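Local coordinates for protein hypothetical hydrolase (Bacteroides thetaiotaomicron, PDB 3TC9) that is of unknown function but, with a six-bladed beta-propeller joined to an immunoglobulin-like IPT/TIG domain, probably serves as an auxiliary nutrient-binding protein, at residues B[184-187]-B[192-195]; B[205-210]-B[240-245]; B[353-358]-B[374-379]; B[404-407]-B[412-415]. One frame throughout, in Å; residues are numbered along the deposited sequence.

Contact 1: residues B[184-187]-B[192-195]; sequences ICWT and SMII
One face of the W186 indole is roofed by the selenomethionine M193, while the ring of F216 meets the indole at about a right angle and NE1 is hydrogen-bonded to S143 OG. Both residues lie on an antiparallel hairpin that forms the first two strands of a beta-propeller blade, and they make a non-hydrogen-bonded pair on the same face as I184 and I195. M193 CB sits 3.7 Å above the indole plane toward its rim, a CH-pi contact. With CG anti to the backbone N (chi1 162°) and chi2 also extended (165°), SE comes obliquely beside the six-membered ring in a Met-aromatic contact, 4.5 Å from its centroid. That same SE rests 3.7 Å from I184 CG2, so the selenium touches both an aromatic and an aliphatic neighbour. On the opposite face C185 SG packs against I194 CB at 3.7 Å. Beneath these side chains, C185 and I194 exchange two backbone bonds, N to O in both directions. Farther toward the turn, T187 N donates almost straight (170°) to S192 O at 3.3 Å. The same pair is closed by a side chain instead of a carbonyl: S192 N donates to T187 OG1, also at 3.3 Å.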
loop_
_atom_site.group_PDB
_atom_site.type_symbol
_atom_site.label_atom_id
_atom_site.label_comp_id
_atom_site.label_asym_id
_atom_site.label_seq_id
_atom_site.Cartn_x
_atom_site.Cartn_y
_atom_site.Cartn_z
ATOM N N ILE B 184 0.223 -26.296 9.131
ATOM C CA ILE B 184 1.624 -26.050 8.814
ATOM C C ILE B 184 2.049 -24.800 9.517
ATOM O O ILE B 184 1.392 -23.753 9.382
ATOM C CB ILE B 184 1.941 -25.878 7.290
ATOM C CG1 ILE B 184 1.220 -26.844 6.384
ATOM C CG2 ILE B 184 3.467 -25.788 6.997
ATOM C CD1 ILE B 184 0.727 -26.177 5.127
ATOM N N CYS B 185 3.179 -24.873 10.204
ATOM C CA CYS B 185 3.830 -23.695 10.742
ATOM C C CYS B 185 5.349 -23.920 10.702
ATOM O O CYS B 185 5.812 -24.983 10.266
ATOM C CB CYS B 185 3.315 -23.270 12.117
ATOM S SG CYS B 185 3.526 -24.498 13.430
ATOM N N TRP B 186 6.108 -22.872 10.986
ATOM C CA TRP B 186 7.550 -22.888 10.821
ATOM C C TRP B 186 8.251 -22.468 12.077
ATOM O O TRP B 186 7.731 -21.642 12.833
ATOM C CB TRP B 186 7.938 -21.928 9.681
ATOM C CG TRP B 186 7.263 -22.242 8.371
ATOM C CD1 TRP B 186 6.017 -21.851 7.965
ATOM C CD2 TRP B 186 7.801 -23.034 7.307
ATOM N NE1 TRP B 186 5.748 -22.349 6.711
ATOM C CE2 TRP B 186 6.824 -23.085 6.284
ATOM C CE3 TRP B 186 9.014 -23.714 7.121
ATOM C CZ2 TRP B 186 7.028 -23.786 5.092
ATOM C CZ3 TRP B 186 9.213 -24.399 5.936
ATOM C CH2 TRP B 186 8.234 -24.418 4.933
ATOM N N THR B 187 9.468 -22.998 12.275
ATOM C CA THR B 187 10.340 -22.600 13.375
ATOM C C THR B 187 10.821 -21.197 13.025
ATOM O O THR B 187 10.823 -20.824 11.839
ATOM C CB THR B 187 11.473 -23.606 13.561
ATOM O OG1 THR B 187 12.165 -23.734 12.320
ATOM C CG2 THR B 187 10.986 -24.963 14.033
ATOM N N SER B 192 12.967 -25.783 9.878
ATOM C CA SER B 192 12.010 -26.873 10.004
ATOM C C SER B 192 10.562 -26.446 9.785
ATOM O O SER B 192 10.146 -25.335 10.118
ATOM C CB SER B 192 12.132 -27.513 11.376
ATOM O OG SER B 192 13.441 -28.013 11.604
HETATM N N MSE B 193 9.787 -27.381 9.259
HETATM C CA MSE B 193 8.365 -27.222 9.028
HETATM C C MSE B 193 7.620 -28.128 10.025
HETATM O O MSE B 193 7.889 -29.329 10.099
HETATM C CB MSE B 193 8.047 -27.556 7.561
HETATM C CG MSE B 193 6.593 -27.854 7.291
HETATM SE SE MSE B 193 6.188 -27.789 5.417
HETATM C CE MSE B 193 7.029 -29.324 4.860
ATOM N N ILE B 194 6.702 -27.549 10.791
ATOM C CA ILE B 194 5.911 -28.297 11.763
ATOM C C ILE B 194 4.591 -28.712 11.117
ATOM O O ILE B 194 3.818 -27.849 10.699
ATOM C CB ILE B 194 5.655 -27.523 13.083
ATOM C CG1 ILE B 194 6.834 -26.601 13.556
ATOM C CG2 ILE B 194 5.029 -28.426 14.161
ATOM C CD1 ILE B 194 7.986 -27.221 14.158
ATOM N N ILE B 195 4.334 -30.026 11.072
ATOM C CA ILE B 195 3.129 -30.633 10.502
ATOM C C ILE B 195 2.332 -31.239 11.663
ATOM O O ILE B 195 2.873 -32.033 12.434
ATOM C CB ILE B 195 3.562 -31.672 9.416
ATOM C CG1 ILE B 195 4.193 -30.988 8.177
ATOM C CG2 ILE B 195 2.470 -32.652 9.021
ATOM C CD1 ILE B 195 3.383 -29.881 7.498
#

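Contact 2: residues B[205-210]-B[240-245]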
loop_
_atom_site.group_PDB
_atom_site.type_symbol
_atom_site.label_atom_id
_atom_site.label_comp_id
_atom_site.label_asym_id
_atom_site.label_seq_id
_atom_site.Cartn_x
_atom_site.Cartn_y
_atom_site.Cartn_z
ATOM N N PRO B 205 2.082 -39.428 17.818
ATOM C CA PRO B 205 2.383 -37.985 17.681
ATOM C C PRO B 205 1.253 -37.088 17.140
ATOM O O PRO B 205 0.416 -37.499 16.316
ATOM C CB PRO B 205 3.576 -37.942 16.712
ATOM C CG PRO B 205 4.040 -39.359 16.555
ATOM C CD PRO B 205 2.858 -40.223 16.837
ATOM N N ASN B 206 1.260 -35.821 17.617
ATOM C CA ASN B 206 0.348 -34.777 17.142
ATOM C C ASN B 206 1.143 -33.818 16.282
ATOM O O ASN B 206 0.619 -33.356 15.288
ATOM C CB ASN B 206 -0.404 -34.041 18.275
ATOM C CG ASN B 206 0.414 -33.503 19.448
ATOM O OD1 ASN B 206 1.653 -33.495 19.448
ATOM N ND2 ASN B 206 -0.276 -33.028 20.491
ATOM N N ASN B 207 2.422 -33.574 16.623
ATOM C CA ASN B 207 3.287 -32.649 15.893
ATOM C C ASN B 207 4.537 -33.335 15.376
ATOM O O ASN B 207 5.239 -34.024 16.107
ATOM C CB ASN B 207 3.658 -31.443 16.773
ATOM C CG ASN B 207 2.452 -30.600 17.108
ATOM O OD1 ASN B 207 1.739 -30.125 16.218
ATOM N ND2 ASN B 207 2.159 -30.441 18.388
ATOM N N TYR B 208 4.771 -33.167 14.085
ATOM C CA TYR B 208 5.897 -33.701 13.334
ATOM C C TYR B 208 6.734 -32.552 12.831
ATOM O O TYR B 208 6.192 -31.489 12.537
ATOM C CB TYR B 208 5.416 -34.559 12.140
ATOM C CG TYR B 208 4.662 -35.812 12.523
ATOM C CD1 TYR B 208 3.277 -35.794 12.689
ATOM C CD2 TYR B 208 5.324 -37.025 12.687
ATOM C CE1 TYR B 208 2.574 -36.949 13.023
ATOM C CE2 TYR B 208 4.630 -38.189 13.018
ATOM C CZ TYR B 208 3.255 -38.146 13.187
ATOM O OH TYR B 208 2.563 -39.277 13.542
ATOM N N ILE B 209 8.043 -32.773 12.699
ATOM C CA ILE B 209 8.980 -31.776 12.196
ATOM C C ILE B 209 9.616 -32.297 10.882
ATOM O O ILE B 209 10.006 -33.464 10.794
ATOM C CB ILE B 209 10.002 -31.387 13.304
ATOM C CG1 ILE B 209 10.704 -30.069 13.010
ATOM C CG2 ILE B 209 10.969 -32.511 13.725
ATOM C CD1 ILE B 209 11.097 -29.283 14.282
ATOM N N LEU B 210 9.599 -31.463 9.836
ATOM C CA LEU B 210 10.179 -31.784 8.531
ATOM C C LEU B 210 11.337 -30.839 8.295
ATOM O O LEU B 210 11.143 -29.632 8.151
ATOM C CB LEU B 210 9.152 -31.710 7.377
ATOM C CG LEU B 210 8.075 -32.795 7.291
ATOM C CD1 LEU B 210 7.088 -32.466 6.235
ATOM C CD2 LEU B 210 8.651 -34.133 6.917
ATOM N N LEU B 240 5.895 -22.889 20.360
ATOM C CA LEU B 240 4.763 -23.549 19.714
ATOM C C LEU B 240 3.529 -23.649 20.614
ATOM O O LEU B 240 3.631 -24.073 21.764
ATOM C CB LEU B 240 5.183 -24.952 19.275
ATOM C CG LEU B 240 4.186 -25.726 18.412
ATOM C CD1 LEU B 240 4.304 -25.321 16.976
ATOM C CD2 LEU B 240 4.416 -27.201 18.526
ATOM N N TYR B 241 2.364 -23.291 20.062
ATOM C CA TYR B 241 1.069 -23.382 20.729
ATOM C C TYR B 241 0.230 -24.397 19.976
ATOM O O TYR B 241 0.222 -24.398 18.741
ATOM C CB TYR B 241 0.374 -22.011 20.780
ATOM C CG TYR B 241 1.118 -21.027 21.658
ATOM C CD1 TYR B 241 0.900 -20.986 23.033
ATOM C CD2 TYR B 241 2.072 -20.164 21.122
ATOM C CE1 TYR B 241 1.607 -20.106 23.852
ATOM C CE2 TYR B 241 2.785 -19.280 21.932
ATOM C CZ TYR B 241 2.562 -19.272 23.301
ATOM O OH TYR B 241 3.281 -18.441 24.117
ATOM N N PHE B 242 -0.434 -25.289 20.695
ATOM C CA PHE B 242 -1.280 -26.297 20.049
ATOM C C PHE B 242 -2.386 -26.670 21.013
ATOM O O PHE B 242 -2.374 -26.205 22.152
ATOM C CB PHE B 242 -0.459 -27.516 19.587
ATOM C CG PHE B 242 0.297 -28.236 20.673
ATOM C CD1 PHE B 242 1.589 -27.846 21.022
ATOM C CD2 PHE B 242 -0.258 -29.342 21.311
ATOM C CE1 PHE B 242 2.296 -28.522 22.027
ATOM C CE2 PHE B 242 0.444 -30.011 22.313
ATOM C CZ PHE B 242 1.723 -29.603 22.658
ATOM N N ASN B 243 -3.355 -27.471 20.569
ATOM C CA ASN B 243 -4.470 -27.816 21.442
ATOM C C ASN B 243 -4.689 -29.321 21.539
ATOM O O ASN B 243 -3.937 -30.131 20.988
ATOM C CB ASN B 243 -5.775 -27.112 20.932
ATOM C CG ASN B 243 -6.523 -27.849 19.825
ATOM O OD1 ASN B 243 -5.913 -28.447 18.949
ATOM N ND2 ASN B 243 -7.861 -27.921 19.893
ATOM N N SER B 244 -5.775 -29.652 22.254
ATOM C CA SER B 244 -6.395 -30.944 22.440
ATOM C C SER B 244 -7.895 -30.673 22.449
ATOM O O SER B 244 -8.353 -29.785 23.177
ATOM C CB SER B 244 -5.904 -31.620 23.714
ATOM O OG SER B 244 -6.536 -32.880 23.855
ATOM N N TRP B 245 -8.638 -31.350 21.553
ATOM C CA TRP B 245 -10.086 -31.173 21.385
ATOM C C TRP B 245 -10.895 -31.599 22.643
ATOM O O TRP B 245 -11.890 -30.955 22.974
ATOM C CB TRP B 245 -10.521 -31.957 20.138
ATOM C CG TRP B 245 -11.985 -32.249 19.988
ATOM C CD1 TRP B 245 -12.888 -31.557 19.233
ATOM C CD2 TRP B 245 -12.664 -33.430 20.440
ATOM N NE1 TRP B 245 -14.114 -32.187 19.265
ATOM C CE2 TRP B 245 -14.003 -33.344 19.990
ATOM C CE3 TRP B 245 -12.271 -34.553 21.197
ATOM C CZ2 TRP B 245 -14.960 -34.316 20.303
ATOM C CZ3 TRP B 245 -13.215 -35.528 21.485
ATOM C CH2 TRP B 245 -14.544 -35.399 21.055
#
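Face-to-face packing of two adjacent beta-propeller blades brings N207 against F242 and L240. The 205-210 segment belongs to the third strand of the blade spanning residues 181-224, and 240-245 to the second strand of the following blade. No hydrogen bond joins the two segments, and even their closest alpha carbons, N207 CA and F242 CA, are 8.9 Å apart; the gap is bridged by side chains. The N207 amide comes over one face of the phenyl ring. Its ND2 stands 3.6 Å above the F242 plane, displaced toward the rim beside CB, and lies 3.7 Å from F242 CG. Amide and ring planes stand 73° apart, so the amide meets the ring steeply instead of stacking flat on it. Both polar ends are occupied within their own blade: OD1 is hydrogen-bonded to T196 OG1 and ND2 to T223 OG1, which fixes the rotation of the amide although it borders an aromatic surface. The first torsion of F242 (chi1 59°) places the ring under N207 ND2. On its own sheet the phenyl is accompanied by F251, whose ring is tilted by about 25°. A231, on the first strand of the same blade, touches N207, L240 and F242 alike. Two residues before F242, on the same side of the strand, L240 points at the asparagine from the opposite direction, with its CD2 4.0 Å from N207 ND2.

Contact 3: residues B[353-358]-B[374-379]; sequences DFYFCD and TTFAGR
Within a single propeller blade, a T-shaped aromatic pair links Y355 on the second strand to F376 on the fourth, reaching across the intervening strand 363-367. The tyrosine supplies the edge and the phenylalanine the face. Y355 CE2 is poised 3.6 Å above the F376 plane, over the middle of the ring, with F376 CG at 3.7 Å and the remaining ring carbons almost as near. The planes are practically perpendicular, at 88°, and the centroids are 5.0 Å apart, so the CE2 hydrogen is directed into the pi cloud. Neighbouring CD2 approaches less closely, 3.9 Å from F376 CD2. CG anti to the backbone N (chi1 -179°) carries the F376 ring toward the tyrosine, and chi2 (57°) turns its face to CE2. The backbone at this point is irregular: F376 and A377 both face I364, a classic beta bulge, and the chain turns a corner at A377. Since another strand separates the two, no backbone hydrogen bond joins them and the rings make the whole of the contact. Y355 is also packed on I366 of that middle strand and on T338 and V340 of the first, while L392 touches F376 from a loop. F413 of the next blade meets Y355 with its ring. Such an aromatic surface, bridging alternate strands and offered to a neighbouring blade, fits the face-to-face packing of sheets in a beta-propeller.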
loop_
_atom_site.group_PDB
_atom_site.type_symbol
_atom_site.label_atom_id
_atom_site.label_comp_id
_atom_site.label_asym_id
_atom_site.label_seq_id
_atom_site.Cartn_x
_atom_site.Cartn_y
_atom_site.Cartn_z
ATOM N N ASP B 353 -6.420 -6.652 8.425
ATOM C CA ASP B 353 -7.727 -7.290 8.456
ATOM C C ASP B 353 -7.468 -8.809 8.473
ATOM O O ASP B 353 -6.411 -9.290 8.022
ATOM C CB ASP B 353 -8.557 -6.910 7.223
ATOM C CG ASP B 353 -9.180 -5.538 7.218
ATOM O OD1 ASP B 353 -9.754 -5.151 8.242
ATOM O OD2 ASP B 353 -9.200 -4.909 6.155
ATOM N N PHE B 354 -8.436 -9.561 8.945
ATOM C CA PHE B 354 -8.310 -11.010 8.989
ATOM C C PHE B 354 -9.374 -11.641 8.078
ATOM O O PHE B 354 -10.570 -11.539 8.359
ATOM C CB PHE B 354 -8.411 -11.492 10.438
ATOM C CG PHE B 354 -8.260 -12.982 10.632
ATOM C CD1 PHE B 354 -7.006 -13.586 10.563
ATOM C CD2 PHE B 354 -9.357 -13.770 10.956
ATOM C CE1 PHE B 354 -6.850 -14.951 10.826
ATOM C CE2 PHE B 354 -9.206 -15.142 11.189
ATOM C CZ PHE B 354 -7.952 -15.722 11.133
ATOM N N TYR B 355 -8.918 -12.207 6.942
ATOM C CA TYR B 355 -9.708 -12.874 5.908
ATOM C C TYR B 355 -9.746 -14.356 6.189
ATOM O O TYR B 355 -8.696 -14.958 6.332
ATOM C CB TYR B 355 -9.081 -12.647 4.531
ATOM C CG TYR B 355 -9.306 -11.269 3.951
ATOM C CD1 TYR B 355 -8.708 -10.148 4.518
ATOM C CD2 TYR B 355 -10.039 -11.096 2.776
ATOM C CE1 TYR B 355 -8.848 -8.884 3.950
ATOM C CE2 TYR B 355 -10.180 -9.835 2.197
ATOM C CZ TYR B 355 -9.587 -8.730 2.794
ATOM O OH TYR B 355 -9.735 -7.476 2.267
ATOM N N PHE B 356 -10.916 -14.962 6.253
ATOM C CA PHE B 356 -10.935 -16.390 6.554
ATOM C C PHE B 356 -12.001 -17.130 5.753
ATOM O O PHE B 356 -13.002 -16.536 5.335
ATOM C CB PHE B 356 -11.134 -16.632 8.071
ATOM C CG PHE B 356 -12.432 -16.134 8.641
ATOM C CD1 PHE B 356 -12.558 -14.817 9.078
ATOM C CD2 PHE B 356 -13.535 -16.977 8.747
ATOM C CE1 PHE B 356 -13.759 -14.358 9.635
ATOM C CE2 PHE B 356 -14.736 -16.510 9.286
ATOM C CZ PHE B 356 -14.836 -15.209 9.726
ATOM N N CYS B 357 -11.792 -18.441 5.587
ATOM C CA CYS B 357 -12.725 -19.330 4.942
ATOM C C CYS B 357 -13.816 -19.683 5.891
ATOM O O CYS B 357 -13.544 -20.098 7.003
ATOM C CB CYS B 357 -12.018 -20.583 4.449
ATOM S SG CYS B 357 -10.847 -20.278 3.116
ATOM N N ASP B 358 -15.061 -19.516 5.451
ATOM C CA ASP B 358 -16.276 -19.899 6.182
ATOM C C ASP B 358 -16.816 -21.097 5.398
ATOM O O ASP B 358 -17.605 -20.942 4.462
ATOM C CB ASP B 358 -17.244 -18.718 6.258
ATOM C CG ASP B 358 -18.303 -18.806 7.341
ATOM O OD1 ASP B 358 -18.174 -19.679 8.229
ATOM O OD2 ASP B 358 -19.245 -17.969 7.322
ATOM N N THR B 374 -17.706 -9.043 7.536
ATOM C CA THR B 374 -18.342 -8.853 6.226
ATOM C C THR B 374 -18.000 -10.063 5.342
ATOM O O THR B 374 -17.220 -10.912 5.763
ATOM C CB THR B 374 -17.929 -7.522 5.574
ATOM O OG1 THR B 374 -16.519 -7.510 5.468
ATOM C CG2 THR B 374 -18.420 -6.275 6.353
ATOM N N THR B 375 -18.583 -10.146 4.125
ATOM C CA THR B 375 -18.302 -11.231 3.200
ATOM C C THR B 375 -17.522 -10.664 2.039
ATOM O O THR B 375 -17.927 -9.672 1.430
ATOM C CB THR B 375 -19.590 -11.930 2.796
ATOM O OG1 THR B 375 -20.152 -12.456 3.988
ATOM C CG2 THR B 375 -19.379 -13.058 1.727
ATOM N N PHE B 376 -16.396 -11.286 1.736
ATOM C CA PHE B 376 -15.549 -10.822 0.660
ATOM C C PHE B 376 -15.914 -11.446 -0.671
ATOM O O PHE B 376 -16.020 -10.731 -1.675
ATOM C CB PHE B 376 -14.077 -11.127 1.011
ATOM C CG PHE B 376 -13.030 -10.691 0.003
ATOM C CD1 PHE B 376 -12.930 -9.358 -0.391
ATOM C CD2 PHE B 376 -12.090 -11.595 -0.480
ATOM C CE1 PHE B 376 -11.916 -8.945 -1.266
ATOM C CE2 PHE B 376 -11.077 -11.184 -1.344
ATOM C CZ PHE B 376 -10.978 -9.858 -1.712
ATOM N N ALA B 377 -16.073 -12.786 -0.702
ATOM C CA ALA B 377 -16.274 -13.501 -1.963
ATOM C C ALA B 377 -17.032 -14.762 -1.765
ATOM O O ALA B 377 -16.911 -15.397 -0.728
ATOM C CB ALA B 377 -14.926 -13.827 -2.600
ATOM N N GLY B 378 -17.796 -15.133 -2.784
ATOM C CA GLY B 378 -18.595 -16.349 -2.763
ATOM C C GLY B 378 -20.061 -16.033 -2.678
ATOM O O GLY B 378 -20.447 -14.863 -2.548
ATOM N N ARG B 379 -20.888 -17.103 -2.754
ATOM C CA ARG B 379 -22.341 -17.055 -2.686
ATOM C C ARG B 379 -22.944 -16.252 -3.866
ATOM O O ARG B 379 -24.046 -15.749 -3.765
ATOM C CB ARG B 379 -22.838 -16.517 -1.313
ATOM C CG ARG B 379 -22.250 -17.268 -0.129
ATOM C CD ARG B 379 -22.639 -16.652 1.186
ATOM N NE ARG B 379 -24.066 -16.824 1.491
ATOM C CZ ARG B 379 -24.575 -17.864 2.140
ATOM N NH1 ARG B 379 -23.792 -18.857 2.536
ATOM N NH2 ARG B 379 -25.872 -17.917 2.401
#

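Contact 4: residues B[404-407]-B[412-415]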
loop_
_atom_site.group_PDB
_atom_site.type_symbol
_atom_site.label_atom_id
_atom_site.label_comp_id
_atom_site.label_asym_id
_atom_site.label_seq_id
_atom_site.Cartn_x
_atom_site.Cartn_y
_atom_site.Cartn_z
ATOM N N ILE B 404 -6.460 -20.833 2.950
ATOM C CA ILE B 404 -6.380 -19.494 2.356
ATOM C C ILE B 404 -5.050 -18.865 2.717
ATOM O O ILE B 404 -4.597 -18.957 3.870
ATOM C CB ILE B 404 -7.580 -18.562 2.764
ATOM C CG1 ILE B 404 -7.623 -17.253 1.892
ATOM C CG2 ILE B 404 -7.576 -18.247 4.262
ATOM C CD1 ILE B 404 -8.791 -16.241 2.222
ATOM N N VAL B 405 -4.435 -18.196 1.746
ATOM C CA VAL B 405 -3.232 -17.445 2.052
ATOM C C VAL B 405 -3.265 -16.171 1.200
ATOM O O VAL B 405 -3.728 -16.213 0.061
ATOM C CB VAL B 405 -1.919 -18.266 1.925
ATOM C CG1 VAL B 405 -1.618 -18.677 0.483
ATOM C CG2 VAL B 405 -0.737 -17.526 2.547
ATOM N N TYR B 406 -2.824 -15.036 1.770
ATOM C CA TYR B 406 -2.697 -13.826 0.981
ATOM C C TYR B 406 -1.226 -13.739 0.499
ATOM O O TYR B 406 -0.296 -13.936 1.290
ATOM C CB TYR B 406 -3.143 -12.566 1.750
ATOM C CG TYR B 406 -3.020 -11.297 0.924
ATOM C CD1 TYR B 406 -3.807 -11.098 -0.206
ATOM C CD2 TYR B 406 -2.084 -10.317 1.247
ATOM C CE1 TYR B 406 -3.644 -9.972 -1.017
ATOM C CE2 TYR B 406 -1.909 -9.187 0.438
ATOM C CZ TYR B 406 -2.699 -9.019 -0.686
ATOM O OH TYR B 406 -2.551 -7.920 -1.485
ATOM N N ASP B 407 -1.020 -13.506 -0.805
ATOM C CA ASP B 407 0.318 -13.360 -1.361
ATOM C C ASP B 407 0.571 -11.868 -1.589
ATOM O O ASP B 407 0.027 -11.291 -2.524
ATOM C CB ASP B 407 0.450 -14.171 -2.661
ATOM C CG ASP B 407 1.859 -14.267 -3.209
ATOM O OD1 ASP B 407 2.670 -13.342 -2.959
ATOM O OD2 ASP B 407 2.149 -15.246 -3.899
ATOM N N CYS B 412 -2.524 -11.249 -4.451
ATOM C CA CYS B 412 -3.710 -12.078 -4.635
ATOM C C CYS B 412 -3.869 -13.052 -3.482
ATOM O O CYS B 412 -2.945 -13.255 -2.708
ATOM C CB CYS B 412 -3.618 -12.827 -5.967
ATOM S SG CYS B 412 -2.264 -14.033 -6.048
ATOM N N PHE B 413 -5.032 -13.683 -3.422
ATOM C CA PHE B 413 -5.384 -14.757 -2.506
ATOM C C PHE B 413 -5.364 -16.074 -3.240
ATOM O O PHE B 413 -5.757 -16.133 -4.401
ATOM C CB PHE B 413 -6.797 -14.555 -1.903
ATOM C CG PHE B 413 -6.981 -13.318 -1.059
ATOM C CD1 PHE B 413 -7.268 -12.085 -1.651
ATOM C CD2 PHE B 413 -6.867 -13.381 0.335
ATOM C CE1 PHE B 413 -7.421 -10.937 -0.871
ATOM C CE2 PHE B 413 -7.042 -12.236 1.115
ATOM C CZ PHE B 413 -7.304 -11.018 0.505
ATOM N N PHE B 414 -4.918 -17.126 -2.559
ATOM C CA PHE B 414 -4.960 -18.510 -3.018
ATOM C C PHE B 414 -5.861 -19.258 -2.048
ATOM O O PHE B 414 -5.671 -19.143 -0.837
ATOM C CB PHE B 414 -3.562 -19.143 -3.139
ATOM C CG PHE B 414 -2.722 -18.496 -4.215
ATOM C CD1 PHE B 414 -3.096 -18.568 -5.548
ATOM C CD2 PHE B 414 -1.569 -17.797 -3.890
ATOM C CE1 PHE B 414 -2.332 -17.947 -6.545
ATOM C CE2 PHE B 414 -0.784 -17.206 -4.890
ATOM C CZ PHE B 414 -1.165 -17.304 -6.214
ATOM N N ILE B 415 -6.901 -19.925 -2.572
ATOM C CA ILE B 415 -7.887 -20.615 -1.739
ATOM C C ILE B 415 -7.935 -22.100 -2.071
ATOM O O ILE B 415 -7.987 -22.457 -3.248
ATOM C CB ILE B 415 -9.297 -19.954 -1.895
ATOM C CG1 ILE B 415 -9.263 -18.460 -1.490
ATOM C CG2 ILE B 415 -10.422 -20.688 -1.140
ATOM C CD1 ILE B 415 -9.852 -17.628 -2.480
#
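D407 N donates to C412 O at 2.7 Å, the shortest polar bond of this antiparallel hairpin and a nearly straight one, at 169°. The return bond from C412 N to D407 O is longer, 3.2 Å, and closes the hydrogen-bonded pair next to the turn; V405 and F414 form a second such pair, with 3.0 Å between V405 N and F414 O. The D407 carboxylate is held from several directions: OD1 by H149 NE2, OD2 by a salt bridge to R410 NH1. In addition OD2 lies in the plane of the F414 ring at its edge, 3.7 Å from CE2, where the slightly positive ring hydrogens would probably suit its charge. On the other face of the hairpin, Y406 turns an edge to the face of F413. Its CD1 sits 3.5 Å above the centre of the phenyl ring, but the planes are inclined by 52°, short of a right-angled T. Y406 reaches there with CG anti to its backbone N (chi1 -180°). I404 continues this layer, with its CD1 3.9 Å from F413 CD2. The 401-407 strand is the innermost of its propeller blade, and 412-417 lies between it and 422-428. I404, Y406 and F413 pack on strand 334-341 of the preceding blade, whereas V405 and D407 turn to strand 141-145 of the blade on the other side.

All four contacts lie in the beta-propeller and follow one another along the chain. Contacts 1 and 4 are the inner hairpins of two blades, with centres about 19 Å apart. Contact 2 joins the blade of contact 1 to its successor; strands 192-197 and 205-211 are sheet neighbours, and the two centres are about 10 Å apart. Contact 3 belongs to the blade preceding that of contact 4, about 12 Å between centres, and the two touch where F413 packs against Y355 and F376. The blade of contact 4 also takes in strand 107-113 from early in the propeller, so the ring is closed by strands from both ends of this domain.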